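Local coordinates for protein Glucanase/chitosanase (Paenibacillus fukuinensis, PDB 4ZZ5) that binds chitosan through this CBM32 module, one part of a larger enzyme that probably hydrolyses glycosidic bonds in chitosan and beta-glucan, at residues Tyr43-Gln48 with Thr121-Ala126; Thr88-Val93 with Phe115-Ala120. All coordinates share one frame; numbering follows the deposited sequence.

How the contacts relate
Both contacts use strand 115-123 of the five-stranded antiparallel sheet in this CBM32 beta-sandwich: residues 115-120 serve contact 2 and run directly into residues 121-126 of contact 1. Their centres lie about 17 Å apart, contact 1 among loops at the surface and contact 2 partly buried, on the face of the sheet turned away from the other sheet. They meet where residues 43-48 enter strand 48-54: Gln48 O lies 2.8 Å from Ala120 N, probably hydrogen-bonded, and Pro47 CB packs 3.5 Å from Tyr119 OH. Arg117 in contact 2 also holds a sulfate ion, probably from the crystallisation liquor rather than a natural ligand.

Contact 1. Residues Tyr43-Gln48 with Thr121-Ala126; sequences YGASPQ and TTRATA
Pro47 and Thr121 bring their CA atoms to 4.6 Å of each other where the loop 43-48 runs into its strand, and the backbones then diverge, with Gly44 CA and Ala126 CA 6.7 Å apart. Two waters fill in beside the close approach. Each lies within hydrogen-bonding distance of both Ala45 O and Thr121 O, so solvent can bridge the two carbonyls, though the waters have more acceptors in reach than protons to give; the first water lies 2.8 Å from Ala45 O and 2.9 Å from Thr121 O. Next to them Pro47 CB rests 4.3 Å from Thr121 CG2, a light apolar touch. Thr121 and Thr122 both face Ala74 in a classic beta bulge, and at Thr122 the chain turns a corner near the end of strand 115-123, in the five-stranded sheet of this F5/8 type C beta-sandwich. In such folds, CBM32 modules among them, ligands commonly bind among loops at one end of the sandwich. Beyond the corner, Arg123 carries the side-chain contact. Its chain bends at chi3 (-73°), laying the guanidinium beneath the Gly44-Ala45 peptide. Gly44 O sits over one face, toward the rim, 3.1 Å from Arg123 NE; coming from above the plane, it is badly placed to accept a hydrogen bond, but the negative end of the carbonyl dipole probably suits the cation. Farther along the same face, Arg123 NH2 lies 3.5 Å from Ala45 CA and also brushes the Ala45 methyl. The polar end has its partner in Tyr127, whose O accepts from Arg123 NH1; the Gly44 backbone bonds to Tyr127 too. Gly44 has phi 128° and psi -173°, where a CB would jam against Tyr43 O.

Contact 2. Residues Thr88-Val93 with Phe115-Ala120; sequences TNWTTV and FVRVYA. With SO4 (sulfate ion), chain C.
Arg117 lies across one face of Trp90 on the five-stranded sheet of the beta-sandwich, the indole reaching over intervening strand 75-80 to cover it. Trp90 also packs its far end on the strand, CH2 lying 3.7 Å from Phe115 CB. An alanine in place of Trp90 is likely to leave the guanidinium without its stacking surface, more able to turn, and to open a gap beside Phe115 CB. Arg117 CB starts over the six-membered ring, 3.8 Å from its centroid, in a CH-pi contact. CD follows, 3.7 Å from Trp90 CE2, and the bend at chi3 (80°) keeps NE over the indole, close to the same CE2. CZ then stands 3.6 Å from the five-membered ring centroid, a cation-pi stack with guanidinium and ring planes only 5° apart. Tyr119 CD1 approaches the opposite guanidinium face near its rim; Trp49 adds a further cation-pi partner. At the tip, Arg117 NH2 donates to Gln78 OE1 and also to sulfate O4. The sulfate is gripped at the guanidinium edge, and Arg117 NH1 gives sulfate O1 an almost perfectly straight 2.8 Å hydrogen bond (179°).

Contact 1. Residues Tyr43-Gln48 with Thr121-Ala126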
loop_
_atom_site.group_PDB
_atom_site.type_symbol
_atom_site.label_atom_id
_atom_site.label_comp_id
_atom_site.label_asym_id
_atom_site.label_seq_id
_atom_site.Cartn_x
_atom_site.Cartn_y
_atom_site.Cartn_z
ATOM N N TYR A 43 -14.388 5.876 -4.537
ATOM C CA TYR A 43 -14.955 6.392 -3.323
ATOM C C TYR A 43 -15.864 5.425 -2.635
ATOM O O TYR A 43 -16.421 4.520 -3.339
ATOM C CB TYR A 43 -15.748 7.666 -3.461
ATOM C CG TYR A 43 -15.004 8.789 -4.004
ATOM C CD1 TYR A 43 -13.611 8.830 -4.119
ATOM C CD2 TYR A 43 -15.679 9.904 -4.413
ATOM C CE1 TYR A 43 -12.964 9.874 -4.669
ATOM C CE2 TYR A 43 -15.026 10.975 -4.991
ATOM C CZ TYR A 43 -13.643 10.928 -5.086
ATOM O OH TYR A 43 -13.021 11.984 -5.700
ATOM N N GLY A 44 -16.082 5.468 -1.369
ATOM C CA GLY A 44 -17.091 4.775 -0.648
ATOM C C GLY A 44 -16.654 3.961 0.534
ATOM O O GLY A 44 -15.414 3.950 0.854
ATOM N N ALA A 45 -17.497 3.170 1.189
ATOM C CA ALA A 45 -17.259 2.480 2.431
ATOM C C ALA A 45 -16.597 1.077 2.305
ATOM O O ALA A 45 -16.262 0.441 3.272
ATOM C CB ALA A 45 -18.570 2.331 3.238
ATOM N N SER A 46 -16.439 0.632 1.077
ATOM C CA SER A 46 -15.789 -0.631 0.725
ATOM C C SER A 46 -14.306 -0.596 1.250
ATOM O O SER A 46 -13.680 0.434 0.976
ATOM C CB SER A 46 -15.714 -0.774 -0.819
ATOM O OG SER A 46 -14.943 -1.897 -1.177
ATOM N N PRO A 47 -13.725 -1.698 1.639
ATOM C CA PRO A 47 -12.251 -1.779 1.752
ATOM C C PRO A 47 -11.644 -1.545 0.390
ATOM O O PRO A 47 -12.231 -1.795 -0.660
ATOM C CB PRO A 47 -11.945 -3.208 2.189
ATOM C CG PRO A 47 -13.297 -3.640 2.841
ATOM C CD PRO A 47 -14.362 -2.921 2.098
ATOM N N GLN A 48 -10.412 -0.967 0.391
ATOM C CA GLN A 48 -9.653 -0.818 -0.795
ATOM C C GLN A 48 -8.233 -1.234 -0.530
ATOM O O GLN A 48 -7.804 -1.308 0.625
ATOM C CB GLN A 48 -9.690 0.665 -1.282
ATOM C CG GLN A 48 -11.051 1.219 -1.504
ATOM C CD GLN A 48 -11.757 0.709 -2.731
ATOM O OE1 GLN A 48 -11.205 0.131 -3.642
ATOM N NE2 GLN A 48 -13.034 1.069 -2.860
ATOM N N THR A 121 -9.352 -0.037 5.450
ATOM C CA THR A 121 -10.732 -0.472 5.859
ATOM C C THR A 121 -11.518 0.623 6.527
ATOM O O THR A 121 -12.785 0.479 6.452
ATOM C CB THR A 121 -10.662 -1.681 6.797
ATOM O OG1 THR A 121 -9.849 -1.428 7.932
ATOM C CG2 THR A 121 -10.093 -2.890 6.064
ATOM N N THR A 122 -10.962 1.664 7.121
ATOM C CA THR A 122 -11.772 2.848 7.600
ATOM C C THR A 122 -11.108 4.068 7.083
ATOM O O THR A 122 -9.898 4.300 7.269
ATOM C CB THR A 122 -11.875 2.887 9.094
ATOM O OG1 THR A 122 -12.496 1.696 9.578
ATOM C CG2 THR A 122 -12.711 4.121 9.573
ATOM N N ARG A 123 -11.874 4.890 6.440
ATOM C CA ARG A 123 -11.498 6.183 5.874
ATOM C C ARG A 123 -11.505 7.256 6.927
ATOM O O ARG A 123 -12.425 7.339 7.787
ATOM C CB ARG A 123 -12.446 6.593 4.806
ATOM C CG ARG A 123 -12.573 5.684 3.563
ATOM C CD ARG A 123 -13.698 6.195 2.660
ATOM N NE ARG A 123 -14.991 5.861 3.322
ATOM C CZ ARG A 123 -16.212 6.299 2.896
ATOM N NH1 ARG A 123 -16.323 7.011 1.834
ATOM N NH2 ARG A 123 -17.249 5.820 3.626
ATOM N N ALA A 124 -10.649 8.224 6.752
ATOM C CA ALA A 124 -10.726 9.566 7.475
ATOM C C ALA A 124 -11.718 10.446 6.821
ATOM O O ALA A 124 -12.138 11.424 7.530
ATOM C CB ALA A 124 -9.379 10.250 7.428
ATOM N N THR A 125 -12.068 10.302 5.583
ATOM C CA THR A 125 -12.929 11.170 4.807
ATOM C C THR A 125 -14.046 10.372 4.205
ATOM O O THR A 125 -14.106 9.102 4.276
ATOM C CB THR A 125 -12.185 11.903 3.694
ATOM O OG1 THR A 125 -11.934 10.974 2.601
ATOM C CG2 THR A 125 -10.935 12.546 4.151
ATOM N N ALA A 126 -14.967 11.060 3.516
ATOM C CA ALA A 126 -15.971 10.407 2.803
ATOM C C ALA A 126 -15.668 10.156 1.338
ATOM O O ALA A 126 -16.570 10.175 0.499
ATOM C CB ALA A 126 -17.383 11.206 2.959
HETATM O O HOH W 1 -15.279 1.655 5.645
HETATM O O HOH W 2 -14.239 -0.961 4.854
#

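Contact 2. Residues Thr88-Val93 with Phe115-Ala120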
loop_
_atom_site.group_PDB
_atom_site.type_symbol
_atom_site.label_atom_id
_atom_site.label_comp_id
_atom_site.label_asym_id
_atom_site.label_seq_id
_atom_site.Cartn_x
_atom_site.Cartn_y
_atom_site.Cartn_z
ATOM N N THR A 88 -2.872 -14.535 -3.675
ATOM C CA THR A 88 -4.218 -14.744 -3.088
ATOM C C THR A 88 -4.173 -14.979 -1.546
ATOM O O THR A 88 -5.213 -14.745 -0.956
ATOM C CB THR A 88 -4.929 -16.027 -3.654
ATOM O OG1 THR A 88 -4.066 -17.125 -3.492
ATOM C CG2 THR A 88 -5.268 -15.836 -5.178
ATOM N N ASN A 89 -3.024 -15.273 -0.981
ATOM C CA ASN A 89 -2.911 -15.566 0.435
ATOM C C ASN A 89 -2.124 -14.434 1.087
ATOM O O ASN A 89 -0.960 -14.259 0.782
ATOM C CB ASN A 89 -2.141 -16.876 0.581
ATOM C CG ASN A 89 -2.896 -18.017 -0.067
ATOM O OD1 ASN A 89 -3.971 -18.355 0.397
ATOM N ND2 ASN A 89 -2.322 -18.601 -1.155
ATOM N N TRP A 90 -2.791 -13.728 1.972
ATOM C CA TRP A 90 -2.215 -12.563 2.638
ATOM C C TRP A 90 -2.079 -12.794 4.125
ATOM O O TRP A 90 -2.976 -13.446 4.737
ATOM C CB TRP A 90 -3.103 -11.328 2.415
ATOM C CG TRP A 90 -3.183 -10.922 0.954
ATOM C CD1 TRP A 90 -4.267 -11.122 0.156
ATOM C CD2 TRP A 90 -2.173 -10.270 0.224
ATOM N NE1 TRP A 90 -3.914 -10.624 -1.089
ATOM C CE2 TRP A 90 -2.679 -10.113 -1.094
ATOM C CE3 TRP A 90 -0.906 -9.817 0.507
ATOM C CZ2 TRP A 90 -1.879 -9.532 -2.077
ATOM C CZ3 TRP A 90 -0.158 -9.254 -0.462
ATOM C CH2 TRP A 90 -0.646 -9.123 -1.787
ATOM N N THR A 91 -1.029 -12.273 4.690
ATOM C CA THR A 91 -0.738 -12.336 6.134
ATOM C C THR A 91 -0.541 -10.930 6.620
ATOM O O THR A 91 0.376 -10.210 6.186
ATOM C CB THR A 91 0.511 -13.179 6.350
ATOM O OG1 THR A 91 0.290 -14.464 5.908
ATOM C CG2 THR A 91 0.822 -13.190 7.884
ATOM N N THR A 92 -1.338 -10.483 7.618
ATOM C CA THR A 92 -1.143 -9.212 8.245
ATOM C C THR A 92 0.122 -9.131 9.074
ATOM O O THR A 92 0.261 -9.994 10.000
ATOM C CB THR A 92 -2.358 -8.770 9.097
ATOM O OG1 THR A 92 -3.460 -8.626 8.152
ATOM C CG2 THR A 92 -2.140 -7.525 9.820
ATOM N N VAL A 93 0.949 -8.177 8.852
ATOM C CA VAL A 93 2.163 -7.935 9.617
ATOM C C VAL A 93 2.072 -6.750 10.486
ATOM O O VAL A 93 2.893 -6.555 11.405
ATOM C CB VAL A 93 3.428 -7.895 8.715
ATOM C CG1 VAL A 93 3.608 -9.155 7.951
ATOM C CG2 VAL A 93 3.457 -6.692 7.784
ATOM N N PHE A 115 5.128 -10.139 -2.125
ATOM C CA PHE A 115 4.100 -9.033 -2.354
ATOM C C PHE A 115 3.858 -8.354 -1.057
ATOM O O PHE A 115 3.901 -9.029 0.020
ATOM C CB PHE A 115 2.832 -9.544 -2.886
ATOM C CG PHE A 115 2.943 -10.459 -4.107
ATOM C CD1 PHE A 115 3.171 -11.785 -4.017
ATOM C CD2 PHE A 115 2.711 -9.929 -5.413
ATOM C CE1 PHE A 115 3.321 -12.581 -5.144
ATOM C CE2 PHE A 115 2.797 -10.760 -6.507
ATOM C CZ PHE A 115 3.086 -12.031 -6.385
ATOM N N VAL A 116 3.580 -7.053 -1.084
ATOM C CA VAL A 116 3.192 -6.301 0.065
ATOM C C VAL A 116 1.927 -5.578 -0.280
ATOM O O VAL A 116 1.862 -4.892 -1.348
ATOM C CB VAL A 116 4.251 -5.336 0.501
ATOM C CG1 VAL A 116 3.919 -4.700 1.849
ATOM C CG2 VAL A 116 5.649 -5.904 0.516
ATOM N N ARG A 117 0.917 -5.578 0.577
ATOM C CA ARG A 117 -0.422 -4.966 0.345
ATOM C C ARG A 117 -0.706 -3.986 1.482
ATOM O O ARG A 117 -0.454 -4.293 2.678
ATOM C CB ARG A 117 -1.488 -6.033 0.268
ATOM C CG ARG A 117 -2.870 -5.518 -0.135
ATOM C CD ARG A 117 -3.809 -6.591 -0.598
ATOM N NE ARG A 117 -4.432 -7.346 0.504
ATOM C CZ ARG A 117 -5.609 -7.929 0.480
ATOM N NH1 ARG A 117 -6.319 -7.947 -0.649
ATOM N NH2 ARG A 117 -6.078 -8.546 1.550
ATOM N N VAL A 118 -1.227 -2.818 1.127
ATOM C CA VAL A 118 -2.003 -1.942 2.086
ATOM C C VAL A 118 -3.434 -2.295 1.907
ATOM O O VAL A 118 -3.947 -2.141 0.776
ATOM C CB VAL A 118 -1.728 -0.468 1.793
ATOM C CG1 VAL A 118 -2.627 0.406 2.714
ATOM C CG2 VAL A 118 -0.266 -0.100 1.991
ATOM N N TYR A 119 -4.075 -2.747 2.960
ATOM C CA TYR A 119 -5.497 -3.099 2.947
ATOM C C TYR A 119 -6.192 -2.122 3.880
ATOM O O TYR A 119 -6.015 -2.186 5.086
ATOM C CB TYR A 119 -5.624 -4.570 3.379
ATOM C CG TYR A 119 -7.014 -5.082 3.266
ATOM C CD1 TYR A 119 -7.594 -5.489 2.058
ATOM C CD2 TYR A 119 -7.803 -5.200 4.381
ATOM C CE1 TYR A 119 -8.898 -5.960 1.964
ATOM C CE2 TYR A 119 -9.118 -5.671 4.267
ATOM C CZ TYR A 119 -9.636 -6.015 3.089
ATOM O OH TYR A 119 -10.954 -6.455 3.126
ATOM N N ALA A 120 -6.897 -1.194 3.295
ATOM C CA ALA A 120 -7.445 -0.028 3.985
ATOM C C ALA A 120 -8.936 -0.249 4.216
ATOM O O ALA A 120 -9.722 -0.575 3.326
ATOM C CB ALA A 120 -7.237 1.191 3.154
HETATM S S SO4 C . -9.474 -9.999 0.385
HETATM O O1 SO4 C . -8.863 -9.191 -0.722
HETATM O O2 SO4 C . -10.887 -9.591 0.598
HETATM O O3 SO4 C . -9.370 -11.401 -0.143
HETATM O O4 SO4 C . -8.755 -9.789 1.683
#